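Local coordinates for putative nisin-resistance protein (PDB 4Y68) that probably acts as a membrane-linked S41-family peptidase that recognises the lantibiotic nisin and confers resistance to it by cleaving the peptide, at residues 134-146 and 164-176. Numbering follows the deposited sequence.
Sequences ISHYSGKLQNILM and NMIPMIGGLASIL
Ser-138 and Gly-171 bring their CA atoms to 3.8 Å where helix 134-146 and the short helix 165-171 run nearly parallel, their axes 8.0 Å apart and crossing at -15°. With no side chain on Gly-171, the two backbones close directly: Ser-138 O comes 3.6 Å from Gly-171 CA, and the side-chain CB of Leu-141 packs 3.5 Å from Gly-171 O. One turn back, the Pro-167 ring wedges between Ile-134 and Tyr-137, its CG 3.9 Å from Ile-134 CB. The Tyr-137 side chain crosses that of Pro-167 at about a right angle; chi1 of -178°, CG anti to the backbone N, lays its CD1 along Pro-167 CB and O. Tyr-137 OH is hydrogen-bonded to Pro-124 O. Towards the strands, Leu-141 and Leu-145 rest methyls against Leu-172 CD2, and Leu-145 CD1 reaches Ile-175 CD1 at 4.0 Å. The Gln-142 flank is looser and partly exposed. There a water bridges the segments, donating to Gly-171 O and Gln-142 OE1 and accepting from Ser-174 N, while Met-146 SD lies against Ser-174 CB at 3.6 Å. Gly-171 makes this a close, nearly parallel helix pair; contacts to strands 118-122 and 152-156 place it against the mixed beta-sheet of the S41 peptidase domain.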
ATOM      1  N   ILE A 134      -8.316 -10.307  -7.525  1.00 27.78           N
ATOM      2  CA  ILE A 134      -6.927  -9.867  -7.498  1.00 27.80           C
ATOM      3  C   ILE A 134      -6.169 -10.555  -8.605  1.00 25.44           C
ATOM      4  O   ILE A 134      -5.214 -10.000  -9.112  1.00 27.82           O
ATOM      5  CB  ILE A 134      -6.211 -10.131  -6.142  1.00 28.49           C
ATOM      6  CG1 ILE A 134      -6.043 -11.625  -5.895  1.00 31.84           C
ATOM      7  CG2 ILE A 134      -6.921  -9.416  -4.990  1.00 27.83           C
ATOM      8  CD1 ILE A 134      -5.225 -11.952  -4.636  1.00 34.06           C
ATOM      9  N   SER A 135      -6.603 -11.753  -8.993  1.00 26.96           N
ATOM     10  CA  SER A 135      -5.986 -12.460 -10.118  1.00 27.21           C
ATOM     11  C   SER A 135      -6.391 -11.852 -11.484  1.00 26.67           C
ATOM     12  O   SER A 135      -5.609 -11.838 -12.444  1.00 25.67           O
ATOM     13  CB  SER A 135      -6.358 -13.944 -10.074  1.00 32.51           C
ATOM     14  OG  SER A 135      -5.992 -14.523  -8.823  1.00 36.67           O
ATOM     15  N   HIS A 136      -7.612 -11.344 -11.566  1.00 26.82           N
ATOM     16  CA  HIS A 136      -8.015 -10.605 -12.748  1.00 29.20           C
ATOM     17  C   HIS A 136      -7.185  -9.323 -12.881  1.00 28.60           C
ATOM     18  O   HIS A 136      -6.763  -8.972 -13.974  1.00 31.52           O
ATOM     19  CB  HIS A 136      -9.509 -10.283 -12.710  1.00 31.10           C
ATOM     20  CG  HIS A 136      -9.954  -9.406 -13.835  1.00 39.72           C
ATOM     21  ND1 HIS A 136     -10.861  -8.383 -13.669  1.00 42.73           N
ATOM     22  CD2 HIS A 136      -9.596  -9.387 -15.140  1.00 46.71           C
ATOM     23  CE1 HIS A 136     -11.043  -7.769 -14.827  1.00 40.44           C
ATOM     24  NE2 HIS A 136     -10.288  -8.359 -15.735  1.00 41.94           N
ATOM     25  N   TYR A 137      -6.920  -8.640 -11.769  1.00 29.77           N
ATOM     26  CA  TYR A 137      -6.125  -7.412 -11.812  1.00 26.34           C
ATOM     27  C   TYR A 137      -4.691  -7.711 -12.245  1.00 24.31           C
ATOM     28  O   TYR A 137      -4.203  -7.120 -13.198  1.00 23.24           O
ATOM     29  CB  TYR A 137      -6.144  -6.712 -10.449  1.00 23.40           C
ATOM     30  CG  TYR A 137      -5.395  -5.373 -10.342  1.00 21.51           C
ATOM     31  CD1 TYR A 137      -4.001  -5.306 -10.422  1.00 20.91           C
ATOM     32  CD2 TYR A 137      -6.089  -4.194 -10.084  1.00 22.94           C
ATOM     33  CE1 TYR A 137      -3.328  -4.077 -10.287  1.00 22.73           C
ATOM     34  CE2 TYR A 137      -5.433  -2.964  -9.935  1.00 18.84           C
ATOM     35  CZ  TYR A 137      -4.062  -2.916 -10.036  1.00 22.36           C
ATOM     36  OH  TYR A 137      -3.434  -1.711  -9.897  1.00 20.53           O
ATOM     37  N   SER A 138      -4.025  -8.637 -11.558  1.00 26.85           N
ATOM     38  CA  SER A 138      -2.646  -8.979 -11.904  1.00 23.21           C
ATOM     39  C   SER A 138      -2.554  -9.626 -13.286  1.00 25.76           C
ATOM     40  O   SER A 138      -1.615  -9.353 -14.032  1.00 28.54           O
ATOM     41  CB  SER A 138      -2.020  -9.894 -10.844  1.00 24.21           C
ATOM     42  OG  SER A 138      -2.747 -11.115 -10.663  1.00 28.31           O
ATOM     43  N   GLY A 139      -3.522 -10.472 -13.628  1.00 28.72           N
ATOM     44  CA  GLY A 139      -3.528 -11.155 -14.923  1.00 26.42           C
ATOM     45  C   GLY A 139      -3.580 -10.190 -16.090  1.00 27.45           C
ATOM     46  O   GLY A 139      -2.863 -10.330 -17.085  1.00 32.42           O
ATOM     47  N   LYS A 140      -4.430  -9.181 -15.956  1.00 31.99           N
ATOM     48  CA  LYS A 140      -4.521  -8.115 -16.942  1.00 30.84           C
ATOM     49  C   LYS A 140      -3.154  -7.442 -17.151  1.00 28.22           C
ATOM     50  O   LYS A 140      -2.767  -7.133 -18.277  1.00 35.44           O
ATOM     51  CB  LYS A 140      -5.577  -7.097 -16.489  1.00 35.28           C
ATOM     52  CG  LYS A 140      -6.631  -6.728 -17.516  1.00 38.10           C
ATOM     53  CD  LYS A 140      -6.288  -5.401 -18.185  1.00 39.47           C
ATOM     54  CE  LYS A 140      -7.444  -4.876 -19.050  1.00 43.71           C
ATOM     55  NZ  LYS A 140      -8.638  -4.386 -18.265  1.00 39.45           N
ATOM     56  N   LEU A 141      -2.417  -7.211 -16.067  1.00 26.63           N
ATOM     57  CA  LEU A 141      -1.116  -6.571 -16.171  1.00 22.88           C
ATOM     58  C   LEU A 141      -0.116  -7.515 -16.828  1.00 27.09           C
ATOM     59  O   LEU A 141       0.577  -7.150 -17.779  1.00 28.24           O
ATOM     60  CB  LEU A 141      -0.609  -6.139 -14.794  1.00 25.97           C
ATOM     61  CG  LEU A 141      -1.109  -4.770 -14.349  1.00 30.84           C
ATOM     62  CD1 LEU A 141      -0.845  -4.535 -12.883  1.00 26.70           C
ATOM     63  CD2 LEU A 141      -0.435  -3.694 -15.182  1.00 26.33           C
ATOM     64  N   GLN A 142      -0.044  -8.727 -16.292  1.00 26.25           N
ATOM     65  CA  GLN A 142       0.798  -9.773 -16.840  1.00 26.67           C
ATOM     66  C   GLN A 142       0.597  -9.891 -18.363  1.00 30.95           C
ATOM     67  O   GLN A 142       1.561  -9.859 -19.121  1.00 36.65           O
ATOM     68  CB  GLN A 142       0.490 -11.089 -16.134  1.00 27.48           C
ATOM     69  CG  GLN A 142       1.224 -12.299 -16.656  1.00 32.98           C
ATOM     70  CD  GLN A 142       2.559 -12.504 -15.998  1.00 40.02           C
ATOM     71  OE1 GLN A 142       3.376 -11.579 -15.888  1.00 45.24           O
ATOM     72  NE2 GLN A 142       2.798 -13.723 -15.545  1.00 40.54           N
ATOM     73  N   ASN A 143      -0.651  -9.985 -18.816  1.00 32.45           N
ATOM     74  CA  ASN A 143      -0.893 -10.132 -20.248  1.00 34.12           C
ATOM     75  C   ASN A 143      -0.323  -8.982 -21.042  1.00 35.26           C
ATOM     76  O   ASN A 143       0.319  -9.192 -22.069  1.00 39.68           O
ATOM     77  CB  ASN A 143      -2.373 -10.254 -20.574  1.00 32.83           C
ATOM     78  CG  ASN A 143      -2.623 -10.240 -22.081  1.00 47.78           C
ATOM     79  OD1 ASN A 143      -2.713  -9.176 -22.702  1.00 43.64           O
ATOM     80  ND2 ASN A 143      -2.695 -11.427 -22.682  1.00 49.26           N
ATOM     81  N   ILE A 144      -0.550  -7.768 -20.562  1.00 34.21           N
ATOM     82  CA  ILE A 144      -0.050  -6.589 -21.255  1.00 34.35           C
ATOM     83  C   ILE A 144       1.452  -6.626 -21.383  1.00 36.24           C
ATOM     84  O   ILE A 144       1.982  -6.381 -22.457  1.00 34.54           O
ATOM     85  CB  ILE A 144      -0.446  -5.289 -20.546  1.00 29.77           C
ATOM     86  CG1 ILE A 144      -1.962  -5.067 -20.676  1.00 32.00           C
ATOM     87  CG2 ILE A 144       0.374  -4.115 -21.119  1.00 28.85           C
ATOM     88  CD1 ILE A 144      -2.482  -3.892 -19.870  1.00 29.28           C
ATOM     89  N   LEU A 145       2.130  -6.948 -20.281  1.00 35.00           N
ATOM     90  CA  LEU A 145       3.587  -6.882 -20.227  1.00 33.18           C
ATOM     91  C   LEU A 145       4.243  -8.045 -20.973  1.00 34.79           C
ATOM     92  O   LEU A 145       5.299  -7.867 -21.567  1.00 36.13           O
ATOM     93  CB  LEU A 145       4.072  -6.859 -18.770  1.00 29.47           C
ATOM     94  CG  LEU A 145       3.765  -5.591 -17.957  1.00 32.71           C
ATOM     95  CD1 LEU A 145       4.108  -5.756 -16.478  1.00 24.92           C
ATOM     96  CD2 LEU A 145       4.492  -4.397 -18.528  1.00 26.07           C
ATOM     97  N   MET A 146       3.610  -9.220 -20.950  1.00 37.97           N
ATOM     98  CA  MET A 146       4.213 -10.428 -21.524  1.00 42.94           C
ATOM     99  C   MET A 146       3.822 -10.690 -22.996  1.00 45.44           C
ATOM    100  O   MET A 146       4.631 -11.204 -23.770  1.00 48.36           O
ATOM    101  CB  MET A 146       3.856 -11.658 -20.671  1.00 36.53           C
ATOM    102  CG  MET A 146       4.514 -11.695 -19.264  1.00 42.72           C
ATOM    103  SD  MET A 146       6.332 -11.751 -19.206  1.00 51.29           S
ATOM    104  CE  MET A 146       6.691 -13.235 -20.150  1.00 43.58           C
ATOM    105  N   ASN A 164      -4.557  -3.406  -1.867  1.00 21.65           N
ATOM    106  CA  ASN A 164      -3.868  -4.688  -1.777  1.00 20.49           C
ATOM    107  C   ASN A 164      -2.567  -4.698  -2.576  1.00 20.85           C
ATOM    108  O   ASN A 164      -2.600  -4.665  -3.795  1.00 22.93           O
ATOM    109  CB  ASN A 164      -4.823  -5.788  -2.267  1.00 20.76           C
ATOM    110  CG  ASN A 164      -4.368  -7.184  -1.905  1.00 21.56           C
ATOM    111  OD1 ASN A 164      -3.198  -7.422  -1.637  1.00 22.68           O
ATOM    112  ND2 ASN A 164      -5.308  -8.132  -1.927  1.00 25.05           N
ATOM    113  N   MET A 165      -1.427  -4.713  -1.889  1.00 18.85           N
ATOM    114  CA  MET A 165      -0.109  -4.785  -2.541  1.00 21.99           C
ATOM    115  C   MET A 165       0.053  -5.973  -3.513  1.00 21.28           C
ATOM    116  O   MET A 165       0.704  -5.853  -4.545  1.00 23.27           O
ATOM    117  CB  MET A 165       0.996  -4.873  -1.489  1.00 23.28           C
ATOM    118  CG  MET A 165       1.367  -3.538  -0.881  1.00 27.04           C
ATOM    119  SD  MET A 165       2.717  -2.754  -1.731  1.00 26.31           S
ATOM    120  CE  MET A 165       4.077  -3.767  -1.248  1.00 24.18           C
ATOM    121  N   ILE A 166      -0.566  -7.093  -3.183  1.00 19.96           N
ATOM    122  CA  ILE A 166      -0.331  -8.366  -3.875  1.00 26.39           C
ATOM    123  C   ILE A 166      -0.603  -8.354  -5.401  1.00 24.71           C
ATOM    124  O   ILE A 166       0.249  -8.778  -6.181  1.00 25.41           O
ATOM    125  CB  ILE A 166      -1.170  -9.475  -3.203  1.00 22.79           C
ATOM    126  CG1 ILE A 166      -0.569  -9.809  -1.837  1.00 26.94           C
ATOM    127  CG2 ILE A 166      -1.204 -10.718  -4.058  1.00 29.40           C
ATOM    128  CD1 ILE A 166      -1.362 -10.867  -1.060  1.00 26.77           C
ATOM    129  N   PRO A 167      -1.779  -7.870  -5.830  1.00 23.34           N
ATOM    130  CA  PRO A 167      -2.039  -7.758  -7.273  1.00 22.42           C
ATOM    131  C   PRO A 167      -1.217  -6.662  -7.971  1.00 26.51           C
ATOM    132  O   PRO A 167      -0.929  -6.755  -9.179  1.00 21.67           O
ATOM    133  CB  PRO A 167      -3.535  -7.430  -7.329  1.00 27.08           C
ATOM    134  CG  PRO A 167      -3.897  -6.956  -5.938  1.00 23.26           C
ATOM    135  CD  PRO A 167      -3.001  -7.700  -5.028  1.00 19.99           C
ATOM    136  N   MET A 168      -0.846  -5.622  -7.224  1.00 25.08           N
ATOM    137  CA  MET A 168      -0.027  -4.543  -7.784  1.00 27.45           C
ATOM    138  C   MET A 168       1.389  -5.008  -8.060  1.00 24.90           C
ATOM    139  O   MET A 168       1.895  -4.888  -9.183  1.00 28.62           O
ATOM    140  CB  MET A 168       0.005  -3.329  -6.843  1.00 23.84           C
ATOM    141  CG  MET A 168      -1.307  -2.626  -6.758  1.00 26.25           C
ATOM    142  SD  MET A 168      -1.214  -1.054  -5.899  1.00 24.82           S
ATOM    143  CE  MET A 168      -2.935  -0.999  -5.421  1.00 18.21           C
ATOM    144  N   ILE A 169       2.045  -5.533  -7.033  1.00 25.78           N
ATOM    145  CA  ILE A 169       3.403  -6.001  -7.223  1.00 24.47           C
ATOM    146  C   ILE A 169       3.373  -7.208  -8.140  1.00 23.54           C
ATOM    147  O   ILE A 169       4.175  -7.307  -9.057  1.00 28.40           O
ATOM    148  CB  ILE A 169       4.095  -6.380  -5.899  1.00 22.17           C
ATOM    149  CG1 ILE A 169       4.328  -5.142  -5.030  1.00 21.40           C
ATOM    150  CG2 ILE A 169       5.433  -7.050  -6.202  1.00 20.44           C
ATOM    151  CD1 ILE A 169       5.210  -4.098  -5.661  1.00 22.28           C
ATOM    152  N   GLY A 170       2.445  -8.120  -7.887  1.00 20.44           N
ATOM    153  CA  GLY A 170       2.310  -9.326  -8.692  1.00 29.84           C
ATOM    154  C   GLY A 170       2.153  -9.123 -10.199  1.00 29.42           C
ATOM    155  O   GLY A 170       2.824  -9.772 -11.002  1.00 31.68           O
ATOM    156  N   GLY A 171       1.269  -8.218 -10.592  1.00 25.08           N
ATOM    157  CA  GLY A 171       1.043  -7.968 -11.999  1.00 24.16           C
ATOM    158  C   GLY A 171       2.282  -7.395 -12.662  1.00 25.42           C
ATOM    159  O   GLY A 171       2.493  -7.578 -13.856  1.00 31.90           O
ATOM    160  N   LEU A 172       3.110  -6.710 -11.885  1.00 24.88           N
ATOM    161  CA  LEU A 172       4.304  -6.067 -12.416  1.00 24.40           C
ATOM    162  C   LEU A 172       5.544  -6.944 -12.255  1.00 25.48           C
ATOM    163  O   LEU A 172       6.676  -6.479 -12.456  1.00 22.97           O
ATOM    164  CB  LEU A 172       4.524  -4.718 -11.733  1.00 18.16           C
ATOM    165  CG  LEU A 172       3.340  -3.747 -11.888  1.00 24.03           C
ATOM    166  CD1 LEU A 172       3.418  -2.542 -10.951  1.00 22.70           C
ATOM    167  CD2 LEU A 172       3.195  -3.279 -13.336  1.00 20.69           C
ATOM    168  N   ALA A 173       5.323  -8.213 -11.917  1.00 25.17           N
ATOM    169  CA  ALA A 173       6.414  -9.123 -11.564  1.00 26.18           C
ATOM    170  C   ALA A 173       7.442  -9.215 -12.671  1.00 26.44           C
ATOM    171  O   ALA A 173       8.639  -9.212 -12.410  1.00 25.66           O
ATOM    172  CB  ALA A 173       5.880 -10.517 -11.231  1.00 22.81           C
ATOM    173  N   SER A 174       6.975  -9.285 -13.911  1.00 28.69           N
ATOM    174  CA  SER A 174       7.872  -9.458 -15.048  1.00 26.48           C
ATOM    175  C   SER A 174       8.868  -8.308 -15.219  1.00 28.57           C
ATOM    176  O   SER A 174       9.895  -8.473 -15.899  1.00 29.41           O
ATOM    177  CB  SER A 174       7.053  -9.641 -16.351  1.00 31.75           C
ATOM    178  OG  SER A 174       6.642  -8.391 -16.899  1.00 26.34           O
ATOM    179  N   ILE A 175       8.588  -7.143 -14.629  1.00 24.30           N
ATOM    180  CA  ILE A 175       9.540  -6.032 -14.740  1.00 24.49           C
ATOM    181  C   ILE A 175      10.185  -5.655 -13.406  1.00 27.04           C
ATOM    182  O   ILE A 175      10.810  -4.598 -13.285  1.00 25.47           O
ATOM    183  CB  ILE A 175       8.906  -4.745 -15.350  1.00 25.08           C
ATOM    184  CG1 ILE A 175       7.578  -4.403 -14.685  1.00 24.00           C
ATOM    185  CG2 ILE A 175       8.708  -4.888 -16.876  1.00 23.70           C
ATOM    186  CD1 ILE A 175       6.937  -3.156 -15.242  1.00 19.79           C
ATOM    187  N   LEU A 176      10.073  -6.530 -12.419  1.00 22.13           N
ATOM    188  CA  LEU A 176      10.722  -6.286 -11.127  1.00 27.25           C
ATOM    189  C   LEU A 176      11.753  -7.378 -10.788  1.00 24.91           C
ATOM    190  O   LEU A 176      11.663  -8.503 -11.252  1.00 25.23           O
ATOM    191  CB  LEU A 176       9.677  -6.189 -10.006  1.00 23.02           C
ATOM    192  CG  LEU A 176       8.844  -4.901  -9.861  1.00 22.14           C
ATOM    193  CD1 LEU A 176       7.640  -5.152  -8.956  1.00 19.25           C
ATOM    194  CD2 LEU A 176       9.669  -3.761  -9.337  1.00 18.35           C
TER
HETATM  195  O   HOH W   1       4.301  -8.899 -15.114  1.00 27.45           O